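Aspartokinase (Clostridium acetobutylicum, PDB 3TVI) probably catalyses the ATP-dependent phosphorylation of L-aspartate to 4-phospho-L-aspartate, as an allosteric enzyme with lysine bound at its ACT-type regulatory region. Local coordinates at residues K296-I301 and S340-D345; V300-K305 and E369-M374; N373-A378 and V424-A429; K393-L398 and V417-E422. All coordinates share one frame; numbering follows the deposited sequence.

Contact 1 (K296-I301 and S340-D345)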
loop_
_atom_site.group_PDB
_atom_site.type_symbol
_atom_site.label_atom_id
_atom_site.label_comp_id
_atom_site.label_asym_id
_atom_site.label_seq_id
_atom_site.Cartn_x
_atom_site.Cartn_y
_atom_site.Cartn_z
ATOM N N LYS B 296 -0.841 -18.076 3.249
ATOM C CA LYS B 296 -1.962 -18.190 2.306
ATOM C C LYS B 296 -3.155 -17.341 2.749
ATOM O O LYS B 296 -3.129 -16.721 3.811
ATOM C CB LYS B 296 -2.393 -19.656 2.151
ATOM N N ASN B 297 -4.185 -17.308 1.908
ATOM C CA ASN B 297 -5.487 -16.702 2.235
ATOM C C ASN B 297 -5.504 -15.179 2.437
ATOM O O ASN B 297 -5.464 -14.686 3.563
ATOM C CB ASN B 297 -6.133 -17.426 3.429
ATOM C CG ASN B 297 -6.743 -18.758 3.034
ATOM O OD1 ASN B 297 -6.323 -19.387 2.059
ATOM N ND2 ASN B 297 -7.746 -19.192 3.787
ATOM N N PHE B 298 -5.600 -14.456 1.319
ATOM C CA PHE B 298 -5.726 -12.997 1.299
ATOM C C PHE B 298 -6.747 -12.558 0.243
ATOM O O PHE B 298 -7.046 -13.308 -0.688
ATOM C CB PHE B 298 -4.383 -12.361 0.955
ATOM C CG PHE B 298 -3.429 -12.264 2.106
ATOM C CD1 PHE B 298 -3.345 -11.094 2.846
ATOM C CD2 PHE B 298 -2.581 -13.312 2.417
ATOM C CE1 PHE B 298 -2.449 -10.979 3.894
ATOM C CE2 PHE B 298 -1.687 -13.211 3.471
ATOM C CZ PHE B 298 -1.620 -12.040 4.211
ATOM N N THR B 299 -7.264 -11.339 0.380
ATOM C CA THR B 299 -8.205 -10.782 -0.590
ATOM C C THR B 299 -7.943 -9.304 -0.839
ATOM O O THR B 299 -7.745 -8.539 0.108
ATOM C CB THR B 299 -9.658 -10.934 -0.114
ATOM O OG1 THR B 299 -9.960 -12.325 0.067
ATOM C CG2 THR B 299 -10.623 -10.318 -1.131
ATOM N N VAL B 300 -7.955 -8.907 -2.111
ATOM C CA VAL B 300 -7.738 -7.508 -2.486
ATOM C C VAL B 300 -9.076 -6.829 -2.779
ATOM O O VAL B 300 -9.952 -7.425 -3.399
ATOM C CB VAL B 300 -6.755 -7.357 -3.689
ATOM C CG1 VAL B 300 -7.185 -8.191 -4.882
ATOM C CG2 VAL B 300 -6.609 -5.898 -4.104
ATOM N N ILE B 301 -9.230 -5.598 -2.298
ATOM C CA ILE B 301 -10.379 -4.754 -2.622
ATOM C C ILE B 301 -9.915 -3.640 -3.557
ATOM O O ILE B 301 -9.354 -2.633 -3.105
ATOM C CB ILE B 301 -10.985 -4.124 -1.358
ATOM C CG1 ILE B 301 -11.615 -5.205 -0.481
ATOM C CG2 ILE B 301 -12.021 -3.075 -1.724
ATOM C CD1 ILE B 301 -12.070 -4.697 0.872
ATOM N N SER B 340 -5.629 -0.266 -4.265
ATOM C CA SER B 340 -6.120 -1.511 -3.706
ATOM C C SER B 340 -5.894 -1.549 -2.209
ATOM O O SER B 340 -5.241 -0.673 -1.637
ATOM C CB SER B 340 -5.404 -2.691 -4.353
ATOM O OG SER B 340 -6.086 -3.089 -5.523
ATOM N N LEU B 341 -6.464 -2.576 -1.586
ATOM C CA LEU B 341 -6.171 -2.930 -0.209
ATOM C C LEU B 341 -6.039 -4.445 -0.155
ATOM O O LEU B 341 -6.980 -5.154 -0.496
ATOM C CB LEU B 341 -7.292 -2.447 0.720
ATOM C CG LEU B 341 -7.004 -1.313 1.717
ATOM C CD1 LEU B 341 -6.172 -0.195 1.119
ATOM C CD2 LEU B 341 -8.315 -0.758 2.259
ATOM N N VAL B 342 -4.865 -4.935 0.240
ATOM C CA VAL B 342 -4.650 -6.369 0.448
ATOM C C VAL B 342 -4.897 -6.703 1.908
ATOM O O VAL B 342 -4.218 -6.166 2.785
ATOM C CB VAL B 342 -3.213 -6.787 0.114
ATOM C CG1 VAL B 342 -3.011 -8.258 0.446
ATOM C CG2 VAL B 342 -2.906 -6.499 -1.350
ATOM N N ILE B 343 -5.860 -7.590 2.163
ATOM C CA ILE B 343 -6.303 -7.894 3.527
ATOM C C ILE B 343 -6.427 -9.399 3.752
ATOM O O ILE B 343 -7.015 -10.103 2.927
ATOM C CB ILE B 343 -7.666 -7.239 3.823
ATOM C CG1 ILE B 343 -7.573 -5.713 3.706
ATOM C CG2 ILE B 343 -8.143 -7.621 5.213
ATOM C CD1 ILE B 343 -8.909 -5.023 3.567
ATOM N N GLU B 344 -5.884 -9.886 4.868
ATOM C CA GLU B 344 -5.955 -11.309 5.198
ATOM C C GLU B 344 -7.402 -11.725 5.457
ATOM O O GLU B 344 -8.213 -10.925 5.932
ATOM C CB GLU B 344 -5.076 -11.641 6.407
ATOM C CG GLU B 344 -5.097 -13.119 6.793
ATOM C CD GLU B 344 -4.002 -13.519 7.769
ATOM O OE1 GLU B 344 -3.292 -12.633 8.294
ATOM O OE2 GLU B 344 -3.850 -14.734 8.008
ATOM N N ASP B 345 -7.708 -12.984 5.141
ATOM C CA ASP B 345 -9.089 -13.476 5.103
ATOM C C ASP B 345 -9.719 -13.619 6.486
ATOM O O ASP B 345 -10.854 -13.187 6.696
ATOM C CB ASP B 345 -9.158 -14.814 4.355
ATOM C CG ASP B 345 -8.852 -14.679 2.863
ATOM O OD1 ASP B 345 -8.918 -13.556 2.308
ATOM O OD2 ASP B 345 -8.552 -15.717 2.238
#
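T299 and D345 each turn the polar end of the side chain back beside their own backbone N (chi1 -60° and -68°), and the two groups meet nearly at right angles. The hydroxyl OG1 of T299 donates to OD1 of D345 over 2.8 Å, reaching it from the syn side and somewhat out of the carboxylate plane. The second carboxylate oxygen, OD2, lies against the aliphatic CB of N297. D345 is held a second time through its backbone, whose N gives a longer bond of 3.2 Å to N297 O, approaching from above the carbonyl plane. F298 takes the other face of the sheet, shared with V300, V342 and E344. E344 CB sits off-centre over the F298 ring, 4.2 Å from the centroid in a CH-pi contact, while V342 CG1 meets the ring obliquely, 3.7 Å from F298 CD1. These are neighbouring antiparallel strands of the sheet formed by the ACT repeats, 291-304 lying next to 338-344. T299 and I343 form the hydrogen-bonded pair, T299 N to I343 O at 2.8 Å and I343 N to T299 O at 2.9 Å. I301 N continues the pattern to L341 O at 2.9 Å, whereas the return bond from L341 N is weak. On the face with T299, the CD1 methyls of I301 and I343 approach across the strands, and L322 of helix 314-323 also packs on I343, whose side chain is about 8 Å from a bound lysine. At the far end S340 OG is hydrogen-bonded to the O of G411 of the second subunit.

Contact 2 (V300-K305 and E369-M374)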
loop_
_atom_site.group_PDB
_atom_site.type_symbol
_atom_site.label_atom_id
_atom_site.label_comp_id
_atom_site.label_asym_id
_atom_site.label_seq_id
_atom_site.Cartn_x
_atom_site.Cartn_y
_atom_site.Cartn_z
ATOM N N VAL B 300 -7.955 -8.907 -2.111
ATOM C CA VAL B 300 -7.738 -7.508 -2.486
ATOM C C VAL B 300 -9.076 -6.829 -2.779
ATOM O O VAL B 300 -9.952 -7.425 -3.399
ATOM C CB VAL B 300 -6.755 -7.357 -3.689
ATOM C CG1 VAL B 300 -7.185 -8.191 -4.882
ATOM C CG2 VAL B 300 -6.609 -5.898 -4.104
ATOM N N ILE B 301 -9.230 -5.598 -2.298
ATOM C CA ILE B 301 -10.379 -4.754 -2.622
ATOM C C ILE B 301 -9.915 -3.640 -3.557
ATOM O O ILE B 301 -9.354 -2.633 -3.105
ATOM C CB ILE B 301 -10.985 -4.124 -1.358
ATOM C CG1 ILE B 301 -11.615 -5.205 -0.481
ATOM C CG2 ILE B 301 -12.021 -3.075 -1.724
ATOM C CD1 ILE B 301 -12.070 -4.697 0.872
ATOM N N ALA B 302 -10.147 -3.822 -4.857
ATOM C CA ALA B 302 -9.666 -2.872 -5.864
ATOM C C ALA B 302 -10.637 -1.700 -6.026
ATOM O O ALA B 302 -11.829 -1.909 -6.225
ATOM C CB ALA B 302 -9.453 -3.584 -7.186
ATOM N N ILE B 303 -10.124 -0.473 -5.943
ATOM C CA ILE B 303 -10.966 0.727 -5.952
ATOM C C ILE B 303 -10.540 1.726 -7.026
ATOM O O ILE B 303 -9.685 2.572 -6.785
ATOM C CB ILE B 303 -10.913 1.455 -4.592
ATOM C CG1 ILE B 303 -11.276 0.509 -3.446
ATOM C CG2 ILE B 303 -11.838 2.666 -4.598
ATOM C CD1 ILE B 303 -10.765 0.982 -2.100
ATOM N N GLU B 304 -11.148 1.636 -8.205
ATOM C CA GLU B 304 -10.916 2.617 -9.271
ATOM C C GLU B 304 -11.696 3.895 -8.964
ATOM O O GLU B 304 -12.870 3.832 -8.619
ATOM C CB GLU B 304 -11.350 2.051 -10.629
ATOM N N LYS B 305 -11.044 5.050 -9.081
ATOM C CA LYS B 305 -11.685 6.330 -8.774
ATOM C C LYS B 305 -11.107 7.475 -9.614
ATOM O O LYS B 305 -9.895 7.656 -9.686
ATOM C CB LYS B 305 -11.543 6.646 -7.284
ATOM N N GLU B 369 -14.418 -3.367 -6.973
ATOM C CA GLU B 369 -14.477 -4.821 -7.070
ATOM C C GLU B 369 -13.698 -5.497 -5.942
ATOM O O GLU B 369 -12.974 -4.851 -5.179
ATOM C CB GLU B 369 -13.964 -5.298 -8.439
ATOM C CG GLU B 369 -14.968 -5.111 -9.574
ATOM C CD GLU B 369 -14.678 -5.990 -10.783
ATOM O OE1 GLU B 369 -14.487 -7.214 -10.606
ATOM O OE2 GLU B 369 -14.658 -5.461 -11.916
ATOM N N ILE B 370 -13.877 -6.809 -5.842
ATOM C CA ILE B 370 -13.212 -7.632 -4.846
ATOM C C ILE B 370 -12.655 -8.872 -5.537
ATOM O O ILE B 370 -13.331 -9.486 -6.364
ATOM C CB ILE B 370 -14.197 -8.061 -3.742
ATOM C CG1 ILE B 370 -14.650 -6.839 -2.935
ATOM C CG2 ILE B 370 -13.561 -9.106 -2.833
ATOM C CD1 ILE B 370 -15.890 -7.074 -2.100
ATOM N N HIS B 371 -11.417 -9.226 -5.203
ATOM C CA HIS B 371 -10.773 -10.413 -5.753
ATOM C C HIS B 371 -10.036 -11.150 -4.671
ATOM O O HIS B 371 -8.998 -10.686 -4.208
ATOM C CB HIS B 371 -9.812 -10.021 -6.863
ATOM C CG HIS B 371 -10.366 -8.989 -7.807
ATOM N ND1 HIS B 371 -11.165 -9.308 -8.838
ATOM C CD2 HIS B 371 -10.207 -7.606 -7.844
ATOM C CE1 HIS B 371 -11.500 -8.188 -9.505
ATOM N NE2 HIS B 371 -10.911 -7.148 -8.895
ATOM N N PRO B 372 -10.571 -12.303 -4.233
ATOM C CA PRO B 372 -9.930 -13.103 -3.184
ATOM C C PRO B 372 -8.924 -14.115 -3.750
ATOM O O PRO B 372 -8.494 -13.975 -4.895
ATOM C CB PRO B 372 -11.120 -13.813 -2.542
ATOM C CG PRO B 372 -12.057 -14.033 -3.686
ATOM C CD PRO B 372 -11.866 -12.881 -4.638
ATOM N N ASN B 373 -8.545 -15.108 -2.949
ATOM C CA ASN B 373 -7.728 -16.235 -3.412
ATOM C C ASN B 373 -6.293 -15.853 -3.780
ATOM O O ASN B 373 -5.685 -16.436 -4.685
ATOM C CB ASN B 373 -8.414 -16.967 -4.579
ATOM C CG ASN B 373 -9.747 -17.574 -4.184
ATOM O OD1 ASN B 373 -10.774 -17.277 -4.790
ATOM N ND2 ASN B 373 -9.737 -18.430 -3.161
HETATM N N MSE B 374 -5.752 -14.885 -3.047
HETATM C CA MSE B 374 -4.358 -14.484 -3.181
HETATM C C MSE B 374 -3.583 -15.038 -2.011
HETATM O O MSE B 374 -4.113 -15.185 -0.904
HETATM C CB MSE B 374 -4.270 -12.957 -3.209
HETATM C CG MSE B 374 -2.828 -12.457 -3.252
HETATM SE SE MSE B 374 -2.715 -10.784 -4.282
HETATM C CE MSE B 374 -2.671 -9.535 -2.760
#
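V300 and H371 face each other obliquely across adjacent antiparallel strands, with the imidazole presenting its edge. V300 CG1 sits between its own backbone N and carbonyl carbon (chi1 54°), which puts CG1 at the edge of the imidazole, near its plane, and 3.8 Å from H371 CB. The methyl of A302, on the same face of the sheet, meets that edge further along, its CB 4.1 Å from H371 CD2. Beneath the side chains V300 and H371 make a hydrogen-bonded pair: V300 N to H371 O and H371 N to V300 O are both 2.9 Å, the latter nearly straight at 175°. H371 O has a second donor, NH2 of R406, whose NH1 holds P372 O, so one guanidinium spans two successive carbonyls. I301 and I370 occupy the reverse face, with I301 CG1 4.2 Å from I370 CG1, and I356 of helix 352-362 packs on both. Toward E369 the pairing slackens: E369 N still bonds to A302 O at 3.1 Å, but the bond from A302 N to E369 O is weak. The pairing of 291-304 with 367-380 is that of an antiparallel ACT-type sheet, interrupted just beyond H371 by a G1 beta bulge in which N373 and M374 both face F298.

Contact 3 (N373-A378 and V424-A429); sequences NMALVA and VDFEKA
F426 overlaps the methyl of A375 obliquely, with F426 CD1 3.5 Å from A375 CB. The ring is carried there by an outstretched first torsion, CG anti to the backbone N (chi1 175°), which leads the phenyl from the first turn of the helix back to the strand. V377 CG2, also oblique, lies 4.1 Å from the same F426 CD1, so the ring bridges two residues that alternate onto one face of the strand. The backbone adds a different kind of neighbour: L376 O lies in the ring plane at its edge, 3.6 Å from F426 CE1, where a carbonyl oxygen can face the slightly positive rim of the phenyl. One turn on, the methyl of A429 approaches the V377 CG2 branch at 4.4 Å. That turn is closed by A429 N bonding to D425 O, and further along the same helix V430 and I433 also pack on V377. I220 touches F426, and the F426 side chain is about 8 Å from that of R219, a predicted ATP-binding residue, so this end of the helix borders the kinase part of the chain. Meanwhile A375 and V377 pair through their backbones with V421 and V419. An amphipathic helix, 426-437, packed by its apolar side on one face of an antiparallel sheet is the alpha/beta layering expected of ACT domains.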
loop_
_atom_site.group_PDB
_atom_site.type_symbol
_atom_site.label_atom_id
_atom_site.label_comp_id
_atom_site.label_asym_id
_atom_site.label_seq_id
_atom_site.Cartn_x
_atom_site.Cartn_y
_atom_site.Cartn_z
ATOM N N ASN B 373 -8.545 -15.108 -2.949
ATOM C CA ASN B 373 -7.728 -16.235 -3.412
ATOM C C ASN B 373 -6.293 -15.853 -3.780
ATOM O O ASN B 373 -5.685 -16.436 -4.685
ATOM C CB ASN B 373 -8.414 -16.967 -4.579
ATOM C CG ASN B 373 -9.747 -17.574 -4.184
ATOM O OD1 ASN B 373 -10.774 -17.277 -4.790
ATOM N ND2 ASN B 373 -9.737 -18.430 -3.161
HETATM N N MSE B 374 -5.752 -14.885 -3.047
HETATM C CA MSE B 374 -4.358 -14.484 -3.181
HETATM C C MSE B 374 -3.583 -15.038 -2.011
HETATM O O MSE B 374 -4.113 -15.185 -0.904
HETATM C CB MSE B 374 -4.270 -12.957 -3.209
HETATM C CG MSE B 374 -2.828 -12.457 -3.252
HETATM SE SE MSE B 374 -2.715 -10.784 -4.282
HETATM C CE MSE B 374 -2.671 -9.535 -2.760
ATOM N N ALA B 375 -2.322 -15.374 -2.261
ATOM C CA ALA B 375 -1.367 -15.686 -1.204
ATOM C C ALA B 375 -0.133 -14.800 -1.380
ATOM O O ALA B 375 0.155 -14.324 -2.488
ATOM C CB ALA B 375 -0.988 -17.160 -1.244
ATOM N N LEU B 376 0.581 -14.571 -0.280
ATOM C CA LEU B 376 1.755 -13.702 -0.282
ATOM C C LEU B 376 2.998 -14.527 -0.068
ATOM O O LEU B 376 3.020 -15.409 0.782
ATOM C CB LEU B 376 1.650 -12.645 0.813
ATOM C CG LEU B 376 0.499 -11.664 0.634
ATOM C CD1 LEU B 376 0.505 -10.662 1.765
ATOM C CD2 LEU B 376 0.577 -10.949 -0.706
ATOM N N VAL B 377 4.026 -14.239 -0.859
ATOM C CA VAL B 377 5.326 -14.875 -0.704
ATOM C C VAL B 377 6.369 -13.787 -0.458
ATOM O O VAL B 377 6.566 -12.896 -1.294
ATOM C CB VAL B 377 5.702 -15.716 -1.939
ATOM C CG1 VAL B 377 7.016 -16.450 -1.711
ATOM C CG2 VAL B 377 4.590 -16.700 -2.248
ATOM N N ALA B 378 7.005 -13.857 0.706
ATOM C CA ALA B 378 8.027 -12.900 1.073
ATOM C C ALA B 378 9.362 -13.581 0.941
ATOM O O ALA B 378 9.595 -14.624 1.554
ATOM C CB ALA B 378 7.828 -12.428 2.498
ATOM N N VAL B 424 -3.750 -21.252 -5.220
ATOM C CA VAL B 424 -3.386 -22.540 -5.811
ATOM C C VAL B 424 -1.880 -22.630 -6.100
ATOM O O VAL B 424 -1.262 -23.672 -5.877
ATOM C CB VAL B 424 -4.186 -22.827 -7.104
ATOM C CG1 VAL B 424 -3.871 -21.807 -8.189
ATOM C CG2 VAL B 424 -3.901 -24.240 -7.598
ATOM N N ASP B 425 -1.298 -21.525 -6.569
ATOM C CA ASP B 425 0.117 -21.486 -6.979
ATOM C C ASP B 425 1.122 -21.236 -5.831
ATOM O O ASP B 425 2.335 -21.300 -6.043
ATOM C CB ASP B 425 0.307 -20.431 -8.080
ATOM C CG ASP B 425 -0.290 -20.858 -9.419
ATOM O OD1 ASP B 425 -0.718 -22.029 -9.554
ATOM O OD2 ASP B 425 -0.322 -20.026 -10.354
ATOM N N PHE B 426 0.624 -20.967 -4.626
ATOM C CA PHE B 426 1.482 -20.650 -3.488
ATOM C C PHE B 426 2.671 -21.604 -3.372
ATOM O O PHE B 426 3.820 -21.184 -3.469
ATOM C CB PHE B 426 0.654 -20.657 -2.205
ATOM C CG PHE B 426 1.456 -20.464 -0.951
ATOM C CD1 PHE B 426 1.793 -19.194 -0.517
ATOM C CD2 PHE B 426 1.852 -21.553 -0.185
ATOM C CE1 PHE B 426 2.521 -19.008 0.651
ATOM C CE2 PHE B 426 2.580 -21.374 0.983
ATOM C CZ PHE B 426 2.915 -20.098 1.401
ATOM N N GLU B 427 2.394 -22.889 -3.192
ATOM C CA GLU B 427 3.455 -23.874 -2.976
ATOM C C GLU B 427 4.366 -24.009 -4.192
ATOM O O GLU B 427 5.536 -24.349 -4.056
ATOM C CB GLU B 427 2.862 -25.241 -2.611
ATOM N N LYS B 428 3.827 -23.736 -5.374
ATOM C CA LYS B 428 4.600 -23.817 -6.618
ATOM C C LYS B 428 5.615 -22.677 -6.681
ATOM O O LYS B 428 6.784 -22.881 -7.008
ATOM C CB LYS B 428 3.655 -23.753 -7.825
ATOM C CG LYS B 428 4.171 -24.393 -9.103
ATOM C CD LYS B 428 3.046 -24.466 -10.132
ATOM C CE LYS B 428 3.495 -25.047 -11.466
ATOM N NZ LYS B 428 2.594 -24.648 -12.587
ATOM N N ALA B 429 5.149 -21.478 -6.351
ATOM C CA ALA B 429 5.988 -20.295 -6.332
ATOM C C ALA B 429 7.164 -20.477 -5.376
ATOM O O ALA B 429 8.326 -20.433 -5.792
ATOM C CB ALA B 429 5.157 -19.091 -5.923
#

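Contact 4 (K393-L398 and V417-E422)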
loop_
_atom_site.group_PDB
_atom_site.type_symbol
_atom_site.label_atom_id
_atom_site.label_comp_id
_atom_site.label_asym_id
_atom_site.label_seq_id
_atom_site.Cartn_x
_atom_site.Cartn_y
_atom_site.Cartn_z
ATOM N N LYS B 393 15.048 -11.920 -10.950
ATOM C CA LYS B 393 15.374 -13.321 -10.697
ATOM C C LYS B 393 14.168 -14.065 -10.151
ATOM O O LYS B 393 13.949 -15.207 -10.514
ATOM C CB LYS B 393 16.564 -13.457 -9.744
ATOM C CG LYS B 393 17.259 -14.812 -9.801
ATOM C CD LYS B 393 18.652 -14.737 -9.186
ATOM C CE LYS B 393 19.324 -16.102 -9.080
ATOM N NZ LYS B 393 20.628 -16.012 -8.357
ATOM N N ILE B 394 13.383 -13.408 -9.305
ATOM C CA ILE B 394 12.173 -14.009 -8.755
ATOM C C ILE B 394 11.093 -14.154 -9.822
ATOM O O ILE B 394 10.344 -15.133 -9.834
ATOM C CB ILE B 394 11.596 -13.176 -7.588
ATOM C CG1 ILE B 394 12.524 -13.232 -6.374
ATOM C CG2 ILE B 394 10.210 -13.667 -7.190
ATOM C CD1 ILE B 394 12.196 -12.180 -5.336
ATOM N N PHE B 395 10.995 -13.181 -10.713
ATOM C CA PHE B 395 9.956 -13.231 -11.729
ATOM C C PHE B 395 10.311 -14.236 -12.812
ATOM O O PHE B 395 9.416 -14.867 -13.377
ATOM C CB PHE B 395 9.710 -11.854 -12.333
ATOM C CG PHE B 395 9.469 -10.784 -11.308
ATOM C CD1 PHE B 395 8.619 -11.007 -10.239
ATOM C CD2 PHE B 395 10.089 -9.549 -11.416
ATOM C CE1 PHE B 395 8.397 -10.024 -9.291
ATOM C CE2 PHE B 395 9.878 -8.562 -10.467
ATOM C CZ PHE B 395 9.027 -8.799 -9.404
ATOM N N THR B 396 11.607 -14.390 -13.091
ATOM C CA THR B 396 12.056 -15.412 -14.022
ATOM C C THR B 396 11.642 -16.747 -13.471
ATOM O O THR B 396 11.024 -17.531 -14.166
ATOM C CB THR B 396 13.580 -15.449 -14.218
ATOM O OG1 THR B 396 14.086 -14.130 -14.426
ATOM C CG2 THR B 396 13.926 -16.307 -15.420
ATOM N N ALA B 397 11.977 -16.997 -12.213
ATOM C CA ALA B 397 11.583 -18.233 -11.553
ATOM C C ALA B 397 10.103 -18.488 -11.764
ATOM O O ALA B 397 9.724 -19.518 -12.322
ATOM C CB ALA B 397 11.891 -18.170 -10.065
ATOM N N LEU B 398 9.272 -17.533 -11.346
ATOM C CA LEU B 398 7.815 -17.689 -11.425
ATOM C C LEU B 398 7.315 -17.857 -12.859
ATOM O O LEU B 398 6.314 -18.525 -13.079
ATOM C CB LEU B 398 7.101 -16.510 -10.764
ATOM C CG LEU B 398 7.371 -16.294 -9.274
ATOM C CD1 LEU B 398 6.922 -14.906 -8.849
ATOM C CD2 LEU B 398 6.684 -17.364 -8.439
ATOM N N VAL B 417 11.609 -8.584 -1.104
ATOM C CA VAL B 417 10.588 -8.507 -2.162
ATOM C C VAL B 417 9.407 -9.416 -1.844
ATOM O O VAL B 417 9.584 -10.609 -1.559
ATOM C CB VAL B 417 11.108 -8.901 -3.558
ATOM C CG1 VAL B 417 9.972 -8.839 -4.569
ATOM C CG2 VAL B 417 12.235 -7.984 -3.983
ATOM N N ILE B 418 8.207 -8.843 -1.914
ATOM C CA ILE B 418 6.982 -9.578 -1.676
ATOM C C ILE B 418 6.219 -9.712 -2.982
ATOM O O ILE B 418 6.038 -8.748 -3.723
ATOM C CB ILE B 418 6.090 -8.878 -0.648
ATOM C CG1 ILE B 418 6.847 -8.672 0.663
ATOM C CG2 ILE B 418 4.835 -9.699 -0.404
ATOM C CD1 ILE B 418 6.708 -7.259 1.192
ATOM N N VAL B 419 5.777 -10.930 -3.251
ATOM C CA VAL B 419 5.062 -11.252 -4.458
ATOM C C VAL B 419 3.747 -11.848 -4.027
ATOM O O VAL B 419 3.712 -12.644 -3.085
ATOM C CB VAL B 419 5.843 -12.279 -5.278
ATOM C CG1 VAL B 419 4.917 -13.337 -5.834
ATOM C CG2 VAL B 419 6.613 -11.593 -6.384
ATOM N N GLY B 420 2.673 -11.461 -4.709
ATOM C CA GLY B 420 1.336 -11.976 -4.416
ATOM C C GLY B 420 0.829 -12.799 -5.573
ATOM O O GLY B 420 0.945 -12.386 -6.717
ATOM N N VAL B 421 0.267 -13.966 -5.271
ATOM C CA VAL B 421 -0.138 -14.928 -6.297
ATOM C C VAL B 421 -1.374 -15.704 -5.891
ATOM O O VAL B 421 -1.720 -15.761 -4.709
ATOM C CB VAL B 421 0.962 -15.976 -6.552
ATOM C CG1 VAL B 421 2.211 -15.312 -7.104
ATOM C CG2 VAL B 421 1.258 -16.763 -5.276
ATOM N N GLU B 422 -2.003 -16.334 -6.884
ATOM C CA GLU B 422 -3.149 -17.222 -6.663
ATOM C C GLU B 422 -2.830 -18.275 -5.612
ATOM O O GLU B 422 -1.760 -18.890 -5.650
ATOM C CB GLU B 422 -3.530 -17.942 -7.960
ATOM C CG GLU B 422 -5.028 -18.111 -8.158
ATOM C CD GLU B 422 -5.706 -16.807 -8.554
ATOM O OE1 GLU B 422 -5.273 -16.171 -9.551
ATOM O OE2 GLU B 422 -6.672 -16.422 -7.857
#
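This is a buried, wholly apolar helix-on-sheet contact, in which helix 390-400 covers one face of strand 416-422 within the ACT region. The segment axes run 10.7 Å apart with their directions 26° from parallel, so side chains one turn apart on the helix meet alternate residues of the strand. I394 extends its CD1 past V417, 3.9 Å from V417 CB, and the two side chains slide by in opposite directions; the other branch, I394 CG2, comes to 4.2 Å from V419 CG2. V419 is the shared partner. Its CG2 lies at the edge of the F395 ring, near the ring plane and 3.8 Å from F395 CE1, while its CG1 meets L398 CD1 tip to tip at 3.9 Å. The chain runs from strand 367-380 through this helix to strand 405-410, with 416-422 lying between those two parallel strands: a split beta-alpha-beta unit, as in ferredoxin-like ACT folds. I405 and I408 also pack on F395, and A429 of helix 426-437 also touches L398. The helix also borders the dimer: F395 meets F395 of the second subunit with ring planes about 35° apart, and T396 OG1 is hydrogen-bonded to N392 OD1 of that subunit.

All four contacts belong to one antiparallel sheet and the helices on it. Contacts 1 and 2 are strand pairings dominated by backbone hydrogen bonds; they share V300 and I301, placing 291-304 between 338-344 and 367-380. Contact 1 is mostly buried, contact 2 partly open to solvent. Contacts 3 and 4 are buried and apolar, each setting a helix on the sheet; the strands beneath are neighbours, and A429 CB of contact 3 lies 3.4 Å from L398 CD2 of contact 4, so the helices touch too. Strand 367-380 links contacts 2 and 3 through N373 and M374. Contacts 1, 2 and 4 also reach the second subunit, whereas contact 3 does not.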